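Local coordinates for Abbfa_003403 (Acinetobacter baumannii, PDB 4ZXH), which is a four-domain nonribosomal peptide synthetase whose condensation, adenylation, carrier and thioesterase domains probably build and release a peptide product, at residues Trp771-Ala775 against Leu785-Leu789; Ala1115-Ile1119 against Glu1145-Leu1150; Leu1190-Lys1196 against Ala1221-Leu1227. One frame throughout, in Å; residues are numbered along the deposited sequence.

In the fold
The three contacts follow one another along the chain and fall in two domains of the synthetase. Interaction 1 is a strand pairing at the edge of the nine-stranded sheet of the adenylation domain, whereas interactions 2 and 3 both lie in the thioesterase domain, on the opposite side of the chain's centre. The centre of interaction 1 is about 84 Å from that of interaction 2 and about 61 Å from that of interaction 3. Interaction 2 packs two helices beside the thioesterase sheet; interaction 3, centred about 31 Å away, joins the ends of helices 1179-1191 and 1210-1223, inserted between strands 1157-1163 and 1262-1267. Each domain thus has its own local packing.

Interaction 1: residues Trp771-Ala775 against Leu785-Leu789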
loop_
_atom_site.group_PDB
_atom_site.type_symbol
_atom_site.label_atom_id
_atom_site.label_comp_id
_atom_site.label_asym_id
_atom_site.label_seq_id
_atom_site.Cartn_x
_atom_site.Cartn_y
_atom_site.Cartn_z
ATOM N N TRP A 771 16.456 -14.901 -27.331
ATOM C CA TRP A 771 16.764 -14.401 -26.000
ATOM C C TRP A 771 18.089 -13.639 -26.031
ATOM O O TRP A 771 18.953 -13.918 -26.867
ATOM C CB TRP A 771 16.842 -15.539 -24.976
ATOM C CG TRP A 771 15.639 -16.491 -24.912
ATOM C CD1 TRP A 771 15.669 -17.853 -25.062
ATOM C CD2 TRP A 771 14.259 -16.151 -24.642
ATOM N NE1 TRP A 771 14.396 -18.377 -24.909
ATOM C CE2 TRP A 771 13.515 -17.358 -24.664
ATOM C CE3 TRP A 771 13.579 -14.947 -24.403
ATOM C CZ2 TRP A 771 12.129 -17.393 -24.451
ATOM C CZ3 TRP A 771 12.196 -14.987 -24.189
ATOM C CH2 TRP A 771 11.491 -16.202 -24.218
ATOM N N SER A 772 18.246 -12.689 -25.113
ATOM C CA SER A 772 19.481 -11.915 -25.001
ATOM C C SER A 772 20.070 -11.931 -23.586
ATOM O O SER A 772 21.260 -11.667 -23.409
ATOM C CB SER A 772 19.258 -10.468 -25.444
ATOM O OG SER A 772 19.369 -10.335 -26.853
ATOM N N SER A 773 19.245 -12.224 -22.586
ATOM C CA SER A 773 19.759 -12.452 -21.243
ATOM C C SER A 773 19.054 -13.639 -20.609
ATOM O O SER A 773 18.000 -14.076 -21.088
ATOM C CB SER A 773 19.612 -11.206 -20.363
ATOM O OG SER A 773 18.254 -10.923 -20.094
ATOM N N ALA A 774 19.642 -14.149 -19.531
ATOM C CA ALA A 774 19.185 -15.386 -18.917
ATOM C C ALA A 774 19.613 -15.485 -17.451
ATOM O O ALA A 774 20.785 -15.338 -17.124
ATOM C CB ALA A 774 19.706 -16.564 -19.700
ATOM N N ALA A 775 18.640 -15.749 -16.587
ATOM C CA ALA A 775 18.833 -15.831 -15.149
ATOM C C ALA A 775 18.556 -17.246 -14.607
ATOM O O ALA A 775 17.451 -17.766 -14.769
ATOM C CB ALA A 775 17.923 -14.814 -14.455
ATOM N N LEU A 785 16.585 -9.942 -14.803
ATOM C CA LEU A 785 16.811 -10.312 -16.201
ATOM C C LEU A 785 18.061 -11.168 -16.367
ATOM O O LEU A 785 18.307 -11.716 -17.440
ATOM C CB LEU A 785 16.911 -9.068 -17.080
ATOM C CG LEU A 785 15.652 -8.198 -17.088
ATOM C CD1 LEU A 785 15.859 -6.923 -17.895
ATOM C CD2 LEU A 785 14.495 -8.972 -17.630
ATOM N N GLY A 786 18.846 -11.294 -15.305
ATOM C CA GLY A 786 19.971 -12.206 -15.324
ATOM C C GLY A 786 21.168 -11.782 -16.148
ATOM O O GLY A 786 21.400 -10.598 -16.378
ATOM N N GLU A 787 21.931 -12.776 -16.587
ATOM C CA GLU A 787 23.186 -12.573 -17.293
ATOM C C GLU A 787 22.981 -12.468 -18.805
ATOM O O GLU A 787 22.185 -13.208 -19.383
ATOM C CB GLU A 787 24.131 -13.731 -16.983
ATOM C CG GLU A 787 24.576 -13.832 -15.525
ATOM C CD GLU A 787 25.478 -15.044 -15.282
ATOM O OE1 GLU A 787 25.095 -16.161 -15.703
ATOM O OE2 GLU A 787 26.564 -14.883 -14.679
ATOM N N PRO A 788 23.715 -11.554 -19.457
ATOM C CA PRO A 788 23.700 -11.417 -20.925
ATOM C C PRO A 788 24.346 -12.612 -21.621
ATOM O O PRO A 788 25.340 -13.146 -21.125
ATOM C CB PRO A 788 24.535 -10.151 -21.183
ATOM C CG PRO A 788 24.773 -9.522 -19.833
ATOM C CD PRO A 788 24.638 -10.606 -18.813
ATOM N N LEU A 789 23.799 -13.010 -22.762
ATOM C CA LEU A 789 24.374 -14.085 -23.573
ATOM C C LEU A 789 25.685 -13.667 -24.241
ATOM O O LEU A 789 26.132 -12.529 -24.084
ATOM C CB LEU A 789 23.388 -14.524 -24.648
ATOM C CG LEU A 789 22.400 -15.627 -24.318
ATOM C CD1 LEU A 789 21.606 -15.249 -23.099
ATOM C CD2 LEU A 789 21.481 -15.801 -25.510
#
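Ala774 and Glu787 hold each other through both of their backbone polar groups: Ala774 N gives its hydrogen to Glu787 O at 2.7 Å, and Glu787 N returns one to Ala774 O at 2.9 Å. The second donor sits well above the carbonyl plane, 57° out of it. Further along, Ser772 O receives Leu789 N at 2.9 Å in a nearly straight bond (171° at the hydrogen). Pro788, which has no N-H to offer, makes a non-hydrogen-bonded pair with Ser773. The carbonyl of Leu785 is taken by a side chain instead: Ser773 OG, held between its backbone N and carbonyl carbon (chi1 68°), donates to Leu785 O at 2.8 Å.

This is the antiparallel hairpin of strands 773-777 and 787-788, which finishes one edge of the nine-stranded sheet in the adenylation domain. On its other side strand 773-777 pairs with strand 756-763, where Ser772 and Ser773 both face Tyr763 in a classic beta bulge. Other polar groups are bonded outside the hairpin pairing: Ser772 OG to Thr768 OG1, Trp771 NE1 to Gln715 OE1 and Gly786 N to Asp784 OD2.

Apolar contacts are few. One methyl of Leu789, CD1, lies 4.1 Å from Ala774 CB. Its other methyl, CD2, sits by a carbonyl oxygen, 3.4 Å from Trp771 O. The same leucine side chain leans on Phe647 and Met651 of helix 641-655. At the turn end, Ala775 CB rests 3.4 Å from Gly786 CA.

Interaction 2: residues Ala1115-Ile1119 against Glu1145-Leu1150; sequences ATLYI and EISRQL
The flat amide of Gln1149 has Ala1115 over one side, with Ala1115 CB 3.6 Å from Gln1149 NE2, and polar partners around its rim. At the oxygen end, Thr1116 OG1 donates to Gln1149 OE1 at 2.9 Å, lying in the carbonyl plane on a lone pair. At the nitrogen end, Gln1149 NE2 bonds Glu1145 OE2 at 3.1 Å, almost exactly in the amide plane, and also Glu1112 O one turn before Thr1116. With bonds at both ends the amide can hardly rotate. A second flat group, the guanidinium of Arg1148, meets the Glu1145 carboxylate side-on through NE and NH2, one nitrogen to each oxygen. Glu1145 OE2 thus takes two donors, using its syn lone pair for Arg1148 and its anti lone pair for Gln1149, while OE1 is also bonded to Tyr1253 OH. The ring of Tyr1118 has Ile1146 CD1 at its edge, near the ring plane; its hydroxyl leads away to His1071.

Beyond this polar rim, the rest of the contact is aliphatic. Ile1146 CG1, anti to its own carbonyl carbon (chi1 -76°), lies against Ala1115 CB at 3.6 Å, and its CG2 branch reaches Ile1119 CG1 at 3.7 Å as the two isoleucines pass in opposite directions. The CD1 tip of Ile1119 goes further, 3.7 Å from Leu1150 CD2 and 3.8 Å from Gln1149 CB.

The helix axes approach to 9.5 Å and cross at -72°. Tyr1118 and Ile1146 both touch Phe1070 of strand 1067-1070, so the pair packs beside the central sheet as in alpha/beta-hydrolase thioesterases, where helix 1138-1152 would follow the nucleophile elbow.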
loop_
_atom_site.group_PDB
_atom_site.type_symbol
_atom_site.label_atom_id
_atom_site.label_comp_id
_atom_site.label_asym_id
_atom_site.label_seq_id
_atom_site.Cartn_x
_atom_site.Cartn_y
_atom_site.Cartn_z
ATOM N N ALA A 1115 -40.452 -0.232 32.414
ATOM C CA ALA A 1115 -40.449 1.160 32.835
ATOM C C ALA A 1115 -39.580 1.410 34.077
ATOM O O ALA A 1115 -38.753 2.330 34.081
ATOM C CB ALA A 1115 -41.876 1.622 33.085
ATOM N N THR A 1116 -39.782 0.606 35.123
ATOM C CA THR A 1116 -38.944 0.667 36.308
ATOM C C THR A 1116 -37.464 0.539 35.953
ATOM O O THR A 1116 -36.634 1.312 36.418
ATOM C CB THR A 1116 -39.302 -0.440 37.319
ATOM O OG1 THR A 1116 -40.661 -0.285 37.738
ATOM C CG2 THR A 1116 -38.385 -0.367 38.531
ATOM N N LEU A 1117 -37.138 -0.446 35.124
ATOM C CA LEU A 1117 -35.758 -0.664 34.713
ATOM C C LEU A 1117 -35.174 0.564 34.023
ATOM O O LEU A 1117 -34.053 0.981 34.337
ATOM C CB LEU A 1117 -35.659 -1.864 33.775
ATOM C CG LEU A 1117 -34.227 -2.124 33.312
ATOM C CD1 LEU A 1117 -33.422 -2.549 34.525
ATOM C CD2 LEU A 1117 -34.152 -3.164 32.195
ATOM N N TYR A 1118 -35.937 1.133 33.086
ATOM C CA TYR A 1118 -35.477 2.293 32.315
ATOM C C TYR A 1118 -35.373 3.526 33.206
ATOM O O TYR A 1118 -34.396 4.276 33.109
ATOM C CB TYR A 1118 -36.399 2.583 31.118
ATOM C CG TYR A 1118 -36.413 1.490 30.071
ATOM C CD1 TYR A 1118 -35.478 0.455 30.094
ATOM C CD2 TYR A 1118 -37.358 1.488 29.060
ATOM C CE1 TYR A 1118 -35.487 -0.540 29.158
ATOM C CE2 TYR A 1118 -37.371 0.484 28.097
ATOM C CZ TYR A 1118 -36.440 -0.525 28.161
ATOM O OH TYR A 1118 -36.471 -1.522 27.215
ATOM N N ILE A 1119 -36.371 3.729 34.071
ATOM C CA ILE A 1119 -36.346 4.844 35.017
ATOM C C ILE A 1119 -35.071 4.855 35.856
ATOM O O ILE A 1119 -34.459 5.903 36.034
ATOM C CB ILE A 1119 -37.559 4.825 35.955
ATOM C CG1 ILE A 1119 -38.759 5.452 35.256
ATOM C CG2 ILE A 1119 -37.274 5.610 37.203
ATOM C CD1 ILE A 1119 -40.038 5.344 36.042
ATOM N N GLU A 1145 -46.247 4.867 30.523
ATOM C CA GLU A 1145 -46.099 4.090 31.756
ATOM C C GLU A 1145 -44.945 4.615 32.624
ATOM O O GLU A 1145 -45.014 4.585 33.854
ATOM C CB GLU A 1145 -45.896 2.598 31.448
ATOM C CG GLU A 1145 -45.554 1.741 32.671
ATOM C CD GLU A 1145 -46.666 1.723 33.730
ATOM O OE1 GLU A 1145 -47.839 2.022 33.394
ATOM O OE2 GLU A 1145 -46.359 1.400 34.901
ATOM N N ILE A 1146 -43.891 5.108 31.985
ATOM C CA ILE A 1146 -42.807 5.723 32.735
ATOM C C ILE A 1146 -43.309 6.980 33.433
ATOM O O ILE A 1146 -42.982 7.204 34.601
ATOM C CB ILE A 1146 -41.617 6.042 31.848
ATOM C CG1 ILE A 1146 -40.862 4.753 31.552
ATOM C CG2 ILE A 1146 -40.683 6.988 32.537
ATOM C CD1 ILE A 1146 -39.646 4.960 30.720
ATOM N N SER A 1147 -44.129 7.772 32.744
ATOM C CA SER A 1147 -44.749 8.937 33.378
ATOM C C SER A 1147 -45.587 8.535 34.573
ATOM O O SER A 1147 -45.502 9.160 35.623
ATOM C CB SER A 1147 -45.629 9.696 32.400
ATOM O OG SER A 1147 -44.911 10.030 31.237
ATOM N N ARG A 1148 -46.397 7.493 34.398
ATOM C CA ARG A 1148 -47.307 7.020 35.437
ATOM C C ARG A 1148 -46.541 6.671 36.704
ATOM O O ARG A 1148 -47.032 6.905 37.814
ATOM C CB ARG A 1148 -48.115 5.800 34.956
ATOM C CG ARG A 1148 -49.369 5.509 35.800
ATOM C CD ARG A 1148 -50.030 4.158 35.494
ATOM N NE ARG A 1148 -49.176 3.032 35.870
ATOM C CZ ARG A 1148 -48.986 2.612 37.122
ATOM N NH1 ARG A 1148 -49.593 3.226 38.133
ATOM N NH2 ARG A 1148 -48.182 1.577 37.365
ATOM N N GLN A 1149 -45.336 6.128 36.539
ATOM C CA GLN A 1149 -44.517 5.731 37.684
ATOM C C GLN A 1149 -43.774 6.910 38.317
ATOM O O GLN A 1149 -43.655 6.972 39.539
ATOM C CB GLN A 1149 -43.515 4.649 37.283
ATOM C CG GLN A 1149 -44.145 3.335 36.854
ATOM C CD GLN A 1149 -43.148 2.181 36.850
ATOM O OE1 GLN A 1149 -42.064 2.281 37.423
ATOM N NE2 GLN A 1149 -43.514 1.078 36.205
ATOM N N LEU A 1150 -43.279 7.838 37.494
ATOM C CA LEU A 1150 -42.564 9.016 37.995
ATOM C C LEU A 1150 -43.465 9.862 38.906
ATOM O O LEU A 1150 -42.996 10.391 39.917
ATOM C CB LEU A 1150 -42.019 9.864 36.839
ATOM C CG LEU A 1150 -40.889 9.263 35.981
ATOM C CD1 LEU A 1150 -40.549 10.158 34.774
ATOM C CD2 LEU A 1150 -39.634 8.955 36.778
#

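Interaction 3: residues Leu1190-Lys1196 against Ala1221-Leu1227; sequences LAAPYGK and AKAINVL
Val1226 lays its CG1 methyl against the ring of Tyr1194, 3.8 Å from Tyr1194 CD2, meeting the ring at a slant. CG1 stands anti to the carbonyl carbon of Val1226 (chi1 -56°), and this also brings it alongside the aliphatic part of Lys1196, which runs past it in the opposite direction. The edge of the Tyr1194 ring takes Leu1190 O and Ala1191 O in its plane.

Leu1190 extends the apolar patch, its CD2 methyl lying 4.0 Å from Ala1221 CB and within reach of Leu1227 CD1. Ala1191 CB meets Ile1224 CD1 at 3.9 Å. On both sides the packing comes where a helix stops. Gly1195 and Asn1225, each with positive phi, are the C-prime residues of Schellman motifs, marked by Lys1196 N to Ala1191 O in one and by Val1226 N to Ala1221 O in the other. These helices, 1179-1191 and 1210-1223, belong to the insertion between sheet strands that in related thioesterases forms the lid over the active site.

Polar links frame the patch. The extended chain of Lys1196 carries NZ to Ile1224 O at 3.0 Å, nearly along the C=O axis. One water joins the segments a second time, donating to Val1226 O at 2.7 Å and to Tyr1194 OH at 3.2 Å; that hydroxyl is also bonded to Pro974 O, and Asn1225 OD1 to Arg975 NH1.

Methyls and a ring thus supply most of the contact, and across it the ammonium of Lys1196 meets a neutral backbone carbonyl instead of a carboxylate. That carbonyl lies at the C-terminal end of helix 1210-1223, where the helix dipole would add some negative character, so the positive group is probably well placed there.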
loop_
_atom_site.group_PDB
_atom_site.type_symbol
_atom_site.label_atom_id
_atom_site.label_comp_id
_atom_site.label_asym_id
_atom_site.label_seq_id
_atom_site.Cartn_x
_atom_site.Cartn_y
_atom_site.Cartn_z
ATOM N N LEU A 1190 -39.018 -5.056 10.059
ATOM C CA LEU A 1190 -37.570 -4.947 9.977
ATOM C C LEU A 1190 -37.131 -3.980 8.875
ATOM O O LEU A 1190 -36.179 -3.230 9.038
ATOM C CB LEU A 1190 -36.992 -6.327 9.707
ATOM C CG LEU A 1190 -35.582 -6.695 10.103
ATOM C CD1 LEU A 1190 -35.332 -6.305 11.542
ATOM C CD2 LEU A 1190 -35.452 -8.196 9.913
ATOM N N ALA A 1191 -37.825 -4.013 7.740
ATOM C CA ALA A 1191 -37.426 -3.236 6.574
ATOM C C ALA A 1191 -38.060 -1.852 6.514
ATOM O O ALA A 1191 -37.480 -0.924 5.932
ATOM C CB ALA A 1191 -37.756 -3.995 5.316
ATOM N N ALA A 1192 -39.253 -1.718 7.090
ATOM C CA ALA A 1192 -40.000 -0.470 6.998
ATOM C C ALA A 1192 -39.234 0.743 7.560
ATOM O O ALA A 1192 -39.350 1.846 7.026
ATOM C CB ALA A 1192 -41.333 -0.611 7.679
ATOM N N PRO A 1193 -38.431 0.553 8.620
ATOM C CA PRO A 1193 -37.763 1.770 9.069
ATOM C C PRO A 1193 -36.794 2.333 8.069
ATOM O O PRO A 1193 -36.466 3.505 8.249
ATOM C CB PRO A 1193 -37.026 1.321 10.326
ATOM C CG PRO A 1193 -37.852 0.212 10.838
ATOM C CD PRO A 1193 -38.272 -0.529 9.603
ATOM N N TYR A 1194 -36.392 1.555 7.052
ATOM C CA TYR A 1194 -35.487 2.009 5.977
ATOM C C TYR A 1194 -36.254 2.310 4.680
ATOM O O TYR A 1194 -35.671 2.401 3.598
ATOM C CB TYR A 1194 -34.390 0.949 5.701
ATOM C CG TYR A 1194 -33.580 0.567 6.917
ATOM C CD1 TYR A 1194 -32.349 1.152 7.181
ATOM C CD2 TYR A 1194 -34.068 -0.349 7.833
ATOM C CE1 TYR A 1194 -31.622 0.822 8.333
ATOM C CE2 TYR A 1194 -33.355 -0.681 8.984
ATOM C CZ TYR A 1194 -32.138 -0.098 9.230
ATOM O OH TYR A 1194 -31.448 -0.447 10.373
ATOM N N GLY A 1195 -37.570 2.439 4.768
ATOM C CA GLY A 1195 -38.367 2.709 3.577
ATOM C C GLY A 1195 -38.377 1.584 2.545
ATOM O O GLY A 1195 -38.589 1.818 1.348
ATOM N N LYS A 1196 -38.169 0.354 3.012
ATOM C CA LYS A 1196 -38.185 -0.814 2.144
ATOM C C LYS A 1196 -39.307 -1.760 2.529
ATOM O O LYS A 1196 -39.633 -1.889 3.705
ATOM C CB LYS A 1196 -36.842 -1.529 2.206
ATOM C CG LYS A 1196 -35.700 -0.639 1.798
ATOM C CD LYS A 1196 -34.341 -1.271 2.022
ATOM C CE LYS A 1196 -33.274 -0.473 1.279
ATOM N NZ LYS A 1196 -31.890 -0.887 1.646
ATOM N N ALA A 1221 -33.475 -10.589 4.694
ATOM C CA ALA A 1221 -33.172 -9.310 5.342
ATOM C C ALA A 1221 -31.783 -8.794 4.961
ATOM O O ALA A 1221 -31.606 -7.610 4.660
ATOM C CB ALA A 1221 -33.277 -9.441 6.824
ATOM N N LYS A 1222 -30.801 -9.687 4.969
ATOM C CA LYS A 1222 -29.471 -9.354 4.483
ATOM C C LYS A 1222 -29.483 -8.927 3.016
ATOM O O LYS A 1222 -28.805 -7.975 2.624
ATOM C CB LYS A 1222 -28.535 -10.541 4.648
ATOM C CG LYS A 1222 -27.990 -10.716 6.038
ATOM C CD LYS A 1222 -27.098 -11.929 6.055
ATOM C CE LYS A 1222 -26.702 -12.335 7.447
ATOM N NZ LYS A 1222 -25.774 -13.492 7.328
ATOM N N ALA A 1223 -30.248 -9.648 2.205
ATOM C CA ALA A 1223 -30.280 -9.401 0.766
ATOM C C ALA A 1223 -30.730 -7.982 0.410
ATOM O O ALA A 1223 -30.459 -7.510 -0.687
ATOM C CB ALA A 1223 -31.159 -10.383 0.111
ATOM N N ILE A 1224 -31.428 -7.306 1.321
ATOM C CA ILE A 1224 -31.822 -5.932 1.050
ATOM C C ILE A 1224 -31.120 -4.958 1.975
ATOM O O ILE A 1224 -31.500 -3.798 2.028
ATOM C CB ILE A 1224 -33.345 -5.694 1.183
ATOM C CG1 ILE A 1224 -33.845 -6.116 2.567
ATOM C CG2 ILE A 1224 -34.095 -6.361 0.063
ATOM C CD1 ILE A 1224 -35.281 -5.774 2.811
ATOM N N ASN A 1225 -30.115 -5.441 2.702
ATOM C CA ASN A 1225 -29.208 -4.591 3.483
ATOM C C ASN A 1225 -29.835 -3.916 4.705
ATOM O O ASN A 1225 -29.445 -2.808 5.048
ATOM C CB ASN A 1225 -28.614 -3.520 2.570
ATOM C CG ASN A 1225 -27.123 -3.333 2.754
ATOM O OD1 ASN A 1225 -26.452 -4.088 3.474
ATOM N ND2 ASN A 1225 -26.584 -2.333 2.066
ATOM N N VAL A 1226 -30.801 -4.566 5.355
ATOM C CA VAL A 1226 -31.313 -4.076 6.638
ATOM C C VAL A 1226 -30.761 -4.869 7.861
ATOM O O VAL A 1226 -31.126 -4.582 9.021
ATOM C CB VAL A 1226 -32.850 -4.099 6.681
ATOM C CG1 VAL A 1226 -33.398 -3.306 5.518
ATOM C CG2 VAL A 1226 -33.362 -5.517 6.657
ATOM N N LEU A 1227 -29.901 -5.851 7.582
ATOM C CA LEU A 1227 -29.028 -6.479 8.575
ATOM C C LEU A 1227 -27.625 -6.656 7.984
ATOM O O LEU A 1227 -27.484 -6.803 6.778
ATOM C CB LEU A 1227 -29.574 -7.837 9.031
ATOM C CG LEU A 1227 -30.778 -7.780 9.950
ATOM C CD1 LEU A 1227 -31.238 -9.187 10.323
ATOM C CD2 LEU A 1227 -30.422 -6.957 11.187
HETATM O O HOH W 1 -31.927 -3.439 11.328
#